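Long-range contact in SusD homolog (Bacteroides thetaiotaomicron VPI-5482, PDB 3IV0), which probably binds glycans at the outer membrane for uptake, as SusD-family proteins do, although its own substrate is not known: residues A[362-376]-A[415-428]. Numbering follows the deposited sequence.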
loop_
_atom_site.group_PDB
_atom_site.type_symbol
_atom_site.label_atom_id
_atom_site.label_comp_id
_atom_site.label_asym_id
_atom_site.label_seq_id
_atom_site.Cartn_x
_atom_site.Cartn_y
_atom_site.Cartn_z
ATOM N N GLN A 362 -2.186 7.635 -6.151
ATOM C CA GLN A 362 -2.492 6.456 -5.369
ATOM C C GLN A 362 -1.980 6.710 -3.979
ATOM O O GLN A 362 -0.794 7.021 -3.774
ATOM C CB GLN A 362 -1.839 5.213 -5.970
ATOM C CG GLN A 362 -1.957 3.965 -5.096
ATOM C CD GLN A 362 -3.322 3.328 -5.038
ATOM O OE1 GLN A 362 -4.121 3.456 -5.949
ATOM N NE2 GLN A 362 -3.583 2.614 -3.940
ATOM N N ILE A 363 -2.853 6.551 -2.980
ATOM C CA ILE A 363 -2.484 6.888 -1.608
ATOM C C ILE A 363 -1.947 5.681 -0.869
ATOM O O ILE A 363 -2.746 4.854 -0.371
ATOM C CB ILE A 363 -3.645 7.458 -0.813
ATOM C CG1 ILE A 363 -4.307 8.628 -1.568
ATOM C CG2 ILE A 363 -3.158 7.963 0.541
ATOM C CD1 ILE A 363 -3.369 9.805 -2.029
ATOM N N VAL A 364 -0.623 5.541 -0.773
ATOM C CA VAL A 364 -0.007 4.345 -0.247
ATOM C C VAL A 364 -0.136 4.312 1.269
ATOM O O VAL A 364 -0.570 3.286 1.843
ATOM C CB VAL A 364 1.474 4.262 -0.674
ATOM C CG1 VAL A 364 2.172 3.052 -0.004
ATOM C CG2 VAL A 364 1.582 4.143 -2.189
ATOM N N PHE A 365 0.233 5.384 1.931
ATOM C CA PHE A 365 0.122 5.516 3.373
ATOM C C PHE A 365 -0.554 6.832 3.638
ATOM O O PHE A 365 -0.181 7.869 3.064
ATOM C CB PHE A 365 1.493 5.533 4.043
ATOM C CG PHE A 365 2.335 4.297 3.805
ATOM C CD1 PHE A 365 1.832 3.005 3.989
ATOM C CD2 PHE A 365 3.692 4.444 3.457
ATOM C CE1 PHE A 365 2.621 1.910 3.794
ATOM C CE2 PHE A 365 4.488 3.308 3.269
ATOM C CZ PHE A 365 3.931 2.055 3.414
ATOM N N ARG A 366 -1.528 6.852 4.538
ATOM C CA ARG A 366 -2.075 8.135 4.966
ATOM C C ARG A 366 -2.322 8.180 6.468
ATOM O O ARG A 366 -2.212 7.160 7.176
ATOM C CB ARG A 366 -3.310 8.541 4.196
ATOM C CG ARG A 366 -4.477 7.646 4.385
ATOM C CD ARG A 366 -5.693 8.208 3.617
ATOM N NE ARG A 366 -6.763 7.218 3.529
ATOM C CZ ARG A 366 -7.871 7.231 4.271
ATOM N NH1 ARG A 366 -8.093 8.136 5.193
ATOM N NH2 ARG A 366 -8.778 6.299 4.071
ATOM N N TYR A 367 -2.594 9.367 6.982
ATOM C CA TYR A 367 -2.550 9.609 8.416
ATOM C C TYR A 367 -3.580 8.784 9.176
ATOM O O TYR A 367 -3.268 8.279 10.247
ATOM C CB TYR A 367 -2.675 11.101 8.652
ATOM C CG TYR A 367 -2.460 11.589 10.061
ATOM C CD1 TYR A 367 -1.351 11.229 10.824
ATOM C CD2 TYR A 367 -3.336 12.509 10.605
ATOM C CE1 TYR A 367 -1.185 11.731 12.117
ATOM C CE2 TYR A 367 -3.142 13.055 11.867
ATOM C CZ TYR A 367 -2.101 12.630 12.614
ATOM O OH TYR A 367 -1.918 13.164 13.871
ATOM N N ALA A 368 -4.781 8.567 8.643
ATOM C CA ALA A 368 -5.755 7.750 9.361
ATOM C C ALA A 368 -5.230 6.341 9.526
ATOM O O ALA A 368 -5.427 5.712 10.574
ATOM C CB ALA A 368 -7.124 7.702 8.624
ATOM N N GLY A 369 -4.617 5.804 8.471
ATOM C CA GLY A 369 -4.010 4.471 8.550
ATOM C C GLY A 369 -2.961 4.377 9.629
ATOM O O GLY A 369 -2.948 3.413 10.410
ATOM N N ALA A 370 -2.053 5.340 9.670
ATOM C CA ALA A 370 -0.972 5.342 10.632
ATOM C C ALA A 370 -1.475 5.462 12.061
ATOM O O ALA A 370 -0.984 4.760 12.929
ATOM C CB ALA A 370 0.011 6.449 10.307
ATOM N N LEU A 371 -2.521 6.246 12.267
ATOM C CA LEU A 371 -3.104 6.335 13.605
ATOM C C LEU A 371 -3.652 4.986 14.022
ATOM O O LEU A 371 -3.591 4.624 15.185
ATOM C CB LEU A 371 -4.219 7.408 13.635
ATOM C CG LEU A 371 -3.760 8.828 13.444
ATOM C CD1 LEU A 371 -4.986 9.753 13.389
ATOM C CD2 LEU A 371 -2.777 9.255 14.562
ATOM N N LEU A 372 -4.256 4.258 13.084
ATOM C CA LEU A 372 -4.798 2.930 13.397
ATOM C C LEU A 372 -3.717 1.924 13.642
ATOM O O LEU A 372 -3.874 1.059 14.491
ATOM C CB LEU A 372 -5.779 2.466 12.326
ATOM C CG LEU A 372 -7.079 3.291 12.222
ATOM C CD1 LEU A 372 -7.843 2.959 10.942
ATOM C CD2 LEU A 372 -7.966 3.147 13.475
ATOM N N LEU A 373 -2.580 2.017 12.960
ATOM C CA LEU A 373 -1.441 1.145 13.267
ATOM C C LEU A 373 -0.902 1.378 14.671
ATOM O O LEU A 373 -0.540 0.448 15.383
ATOM C CB LEU A 373 -0.318 1.339 12.254
ATOM C CG LEU A 373 -0.592 0.968 10.788
ATOM C CD1 LEU A 373 0.706 1.151 9.988
ATOM C CD2 LEU A 373 -1.164 -0.448 10.659
ATOM N N TYR A 374 -0.807 2.645 15.055
ATOM C CA TYR A 374 -0.394 3.053 16.395
ATOM C C TYR A 374 -1.371 2.466 17.424
ATOM O O TYR A 374 -0.974 1.796 18.366
ATOM C CB TYR A 374 -0.337 4.578 16.414
ATOM C CG TYR A 374 0.136 5.264 17.645
ATOM C CD1 TYR A 374 0.675 4.594 18.717
ATOM C CD2 TYR A 374 0.103 6.642 17.696
ATOM C CE1 TYR A 374 1.133 5.295 19.836
ATOM C CE2 TYR A 374 0.561 7.328 18.795
ATOM C CZ TYR A 374 1.046 6.654 19.865
ATOM O OH TYR A 374 1.463 7.331 20.993
ATOM N N ALA A 375 -2.666 2.639 17.178
ATOM C CA ALA A 375 -3.658 2.042 18.062
ATOM C C ALA A 375 -3.507 0.527 18.126
ATOM O O ALA A 375 -3.618 -0.069 19.208
ATOM C CB ALA A 375 -5.055 2.399 17.603
ATOM N N GLU A 376 -3.330 -0.137 16.986
ATOM C CA GLU A 376 -3.202 -1.570 16.950
ATOM C C GLU A 376 -2.058 -2.041 17.828
ATOM O O GLU A 376 -2.195 -3.016 18.575
ATOM C CB GLU A 376 -2.949 -1.997 15.501
ATOM C CG GLU A 376 -2.658 -3.456 15.324
ATOM C CD GLU A 376 -2.412 -3.849 13.891
ATOM O OE1 GLU A 376 -2.852 -3.123 12.998
ATOM O OE2 GLU A 376 -1.784 -4.918 13.685
ATOM N N ILE A 415 -10.178 -2.249 16.038
ATOM C CA ILE A 415 -9.161 -1.564 15.258
ATOM C C ILE A 415 -8.953 -2.274 13.904
ATOM O O ILE A 415 -8.857 -1.588 12.872
ATOM C CB ILE A 415 -7.857 -1.465 16.049
ATOM C CG1 ILE A 415 -8.030 -0.578 17.293
ATOM C CG2 ILE A 415 -6.708 -0.946 15.144
ATOM C CD1 ILE A 415 -6.942 -0.779 18.363
ATOM N N PHE A 416 -8.924 -3.612 13.899
ATOM C CA PHE A 416 -8.831 -4.356 12.635
ATOM C C PHE A 416 -9.994 -3.985 11.721
ATOM O O PHE A 416 -9.791 -3.660 10.562
ATOM C CB PHE A 416 -8.840 -5.858 12.879
ATOM C CG PHE A 416 -9.064 -6.647 11.645
ATOM C CD1 PHE A 416 -8.036 -6.860 10.751
ATOM C CD2 PHE A 416 -10.314 -7.144 11.343
ATOM C CE1 PHE A 416 -8.278 -7.550 9.565
ATOM C CE2 PHE A 416 -10.541 -7.851 10.179
ATOM C CZ PHE A 416 -9.511 -8.048 9.293
ATOM N N TRP A 417 -11.216 -3.971 12.226
ATOM C CA TRP A 417 -12.367 -3.734 11.367
ATOM C C TRP A 417 -12.405 -2.293 10.935
ATOM O O TRP A 417 -12.851 -1.975 9.813
ATOM C CB TRP A 417 -13.675 -4.142 12.061
ATOM C CG TRP A 417 -13.854 -5.623 12.140
ATOM C CD1 TRP A 417 -13.824 -6.384 13.249
ATOM C CD2 TRP A 417 -14.095 -6.512 11.042
ATOM N NE1 TRP A 417 -14.022 -7.695 12.924
ATOM C CE2 TRP A 417 -14.190 -7.805 11.575
ATOM C CE3 TRP A 417 -14.228 -6.337 9.672
ATOM C CZ2 TRP A 417 -14.431 -8.919 10.788
ATOM C CZ3 TRP A 417 -14.468 -7.451 8.894
ATOM C CH2 TRP A 417 -14.560 -8.719 9.455
ATOM N N GLU A 418 -11.925 -1.397 11.791
ATOM C CA GLU A 418 -11.858 -0.003 11.416
ATOM C C GLU A 418 -10.899 0.206 10.238
ATOM O O GLU A 418 -11.150 1.033 9.369
ATOM C CB GLU A 418 -11.507 0.929 12.591
ATOM C CG GLU A 418 -11.789 2.406 12.342
ATOM C CD GLU A 418 -13.257 2.744 12.203
ATOM O OE1 GLU A 418 -14.119 1.898 12.549
ATOM O OE2 GLU A 418 -13.518 3.872 11.757
ATOM N N ARG A 419 -9.748 -0.454 10.256
ATOM C CA ARG A 419 -8.843 -0.371 9.106
ATOM C C ARG A 419 -9.519 -0.918 7.859
ATOM O O ARG A 419 -9.347 -0.367 6.764
ATOM C CB ARG A 419 -7.536 -1.160 9.355
ATOM C CG ARG A 419 -6.539 -0.416 10.266
ATOM C CD ARG A 419 -5.157 -1.087 10.394
ATOM N NE ARG A 419 -4.498 -1.297 9.108
ATOM C CZ ARG A 419 -3.768 -0.395 8.466
ATOM N NH1 ARG A 419 -3.618 0.828 8.947
ATOM N NH2 ARG A 419 -3.203 -0.677 7.304
ATOM N N CYS A 420 -10.330 -1.967 7.972
ATOM C CA CYS A 420 -11.023 -2.484 6.807
ATOM C C CYS A 420 -12.031 -1.489 6.262
ATOM O O CYS A 420 -12.182 -1.347 5.053
ATOM C CB CYS A 420 -11.702 -3.797 7.152
ATOM S SG CYS A 420 -10.607 -5.194 7.474
ATOM N N ARG A 421 -12.741 -0.790 7.139
ATOM C CA ARG A 421 -13.688 0.239 6.687
ATOM C C ARG A 421 -12.964 1.438 6.107
ATOM O O ARG A 421 -13.290 1.923 5.012
ATOM C CB ARG A 421 -14.527 0.749 7.851
ATOM C CG ARG A 421 -15.630 -0.193 8.328
ATOM C CD ARG A 421 -16.411 0.448 9.484
ATOM N NE ARG A 421 -15.771 0.318 10.772
ATOM C CZ ARG A 421 -15.841 -0.753 11.541
ATOM N NH1 ARG A 421 -16.563 -1.793 11.167
ATOM N NH2 ARG A 421 -15.206 -0.782 12.691
ATOM N N GLU A 422 -11.985 1.953 6.844
ATOM C CA GLU A 422 -11.341 3.204 6.494
ATOM C C GLU A 422 -10.512 3.110 5.216
ATOM O O GLU A 422 -10.507 4.044 4.411
ATOM C CB GLU A 422 -10.455 3.658 7.643
ATOM C CG GLU A 422 -9.764 4.970 7.426
ATOM C CD GLU A 422 -10.707 6.133 7.312
ATOM O OE1 GLU A 422 -11.863 6.074 7.816
ATOM O OE2 GLU A 422 -10.333 7.171 6.727
ATOM N N LEU A 423 -9.857 1.967 5.001
ATOM C CA LEU A 423 -8.876 1.845 3.933
ATOM C C LEU A 423 -9.308 1.033 2.746
ATOM O O LEU A 423 -8.514 0.759 1.848
ATOM C CB LEU A 423 -7.572 1.303 4.483
ATOM C CG LEU A 423 -6.944 2.094 5.625
ATOM C CD1 LEU A 423 -5.714 1.375 6.218
ATOM C CD2 LEU A 423 -6.539 3.533 5.227
ATOM N N ILE A 424 -10.597 0.745 2.654
ATOM C CA ILE A 424 -11.079 -0.036 1.540
ATOM C C ILE A 424 -10.672 0.598 0.223
ATOM O O ILE A 424 -10.852 1.783 0.006
ATOM C CB ILE A 424 -12.631 -0.254 1.636
ATOM C CG1 ILE A 424 -13.046 -1.246 0.536
ATOM C CG2 ILE A 424 -13.427 1.072 1.577
ATOM C CD1 ILE A 424 -14.486 -1.792 0.723
ATOM N N GLY A 425 -10.118 -0.222 -0.660
ATOM C CA GLY A 425 -9.703 0.248 -1.978
ATOM C C GLY A 425 -8.322 0.877 -2.044
ATOM O O GLY A 425 -7.932 1.324 -3.114
ATOM N N GLU A 426 -7.573 0.899 -0.928
ATOM C CA GLU A 426 -6.257 1.529 -0.882
ATOM C C GLU A 426 -5.105 0.519 -0.853
ATOM O O GLU A 426 -3.955 0.914 -0.659
ATOM C CB GLU A 426 -6.162 2.508 0.296
ATOM C CG GLU A 426 -7.162 3.673 0.153
ATOM C CD GLU A 426 -7.228 4.544 1.369
ATOM O OE1 GLU A 426 -6.199 5.137 1.757
ATOM O OE2 GLU A 426 -8.316 4.680 1.963
ATOM N N GLY A 427 -5.377 -0.755 -1.017
ATOM C CA GLY A 427 -4.322 -1.748 -1.169
ATOM C C GLY A 427 -3.793 -2.340 0.113
ATOM O O GLY A 427 -2.698 -2.913 0.092
ATOM N N HIS A 428 -4.542 -2.237 1.198
ATOM C CA HIS A 428 -4.154 -2.757 2.490
ATOM C C HIS A 428 -4.848 -4.044 2.904
ATOM O O HIS A 428 -4.321 -4.747 3.732
ATOM C CB HIS A 428 -4.365 -1.707 3.576
ATOM C CG HIS A 428 -3.449 -0.542 3.457
ATOM N ND1 HIS A 428 -2.126 -0.625 3.843
ATOM C CD2 HIS A 428 -3.635 0.687 2.930
ATOM C CE1 HIS A 428 -1.549 0.545 3.586
ATOM N NE2 HIS A 428 -2.438 1.354 3.048
HETATM O O HOH W 1 -7.036 3.593 -4.612
HETATM O O HOH W 2 -5.567 0.329 -4.313
HETATM O O HOH W 3 -3.632 4.164 2.296
HETATM O O HOH W 4 -1.125 1.074 0.089
#
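A buried salt-bridge network of Arg-366, Glu-422 and Glu-426 joins one end of an antiparallel helix pair in this mainly helical SusD-family fold. Helices 367-376 and 415-422 run antiparallel, 169° between their N-to-C directions, with axes 9.9 Å apart at closest approach. Arg-366, the N-cap of the first, meets the last turn of the second and the type II turn after it. Arg-366 NE and NH2 take Glu-426 side-on, one nitrogen to each oxygen: NE to OE1 at 2.8 Å and NH2 to OE2 at 2.7 Å, nearly straight, on syn lone pairs and with guanidinium and carboxylate planes almost coplanar. Arg-366 NH1 reaches the anti lone pair of Glu-422 OE2 at 2.9 Å, and NH2 meets the same oxygen from above the carboxylate plane in a longer bond. The extended chain from CG to NE carries the guanidinium across to both acids, while Leu-423 CD2 lies over one of its faces. Outside partners widen the network: Glu-263 for Arg-366, Arg-319 and Arg-398 for Glu-422, Lys-343 for Glu-426.

Farther along, Arg-419 enters a hole formed by Gly-369, Leu-372, Leu-373 and Glu-376. Its guanidinium is sandwiched between Leu-373 CD2 and Leu-423 CD1, and its NE pairs with Asp-432. At the far end Ile-415 CD1 packs on Ala-375 CB at 3.8 Å. Beyond the acids, His-428 NE2 donates to Val-364 O at 2.9 Å, a bent bond of 133°. A methionine in place of Arg-366 would probably leave Glu-426 with Lys-343 but without its two-pronged partner, its carboxylate less firmly oriented, and take away the bonds to Glu-422. With acids and bases interleaved, buried charge is likely to be largely balanced here, and the paired bonds fix both the position and the rotation of the guanidinium.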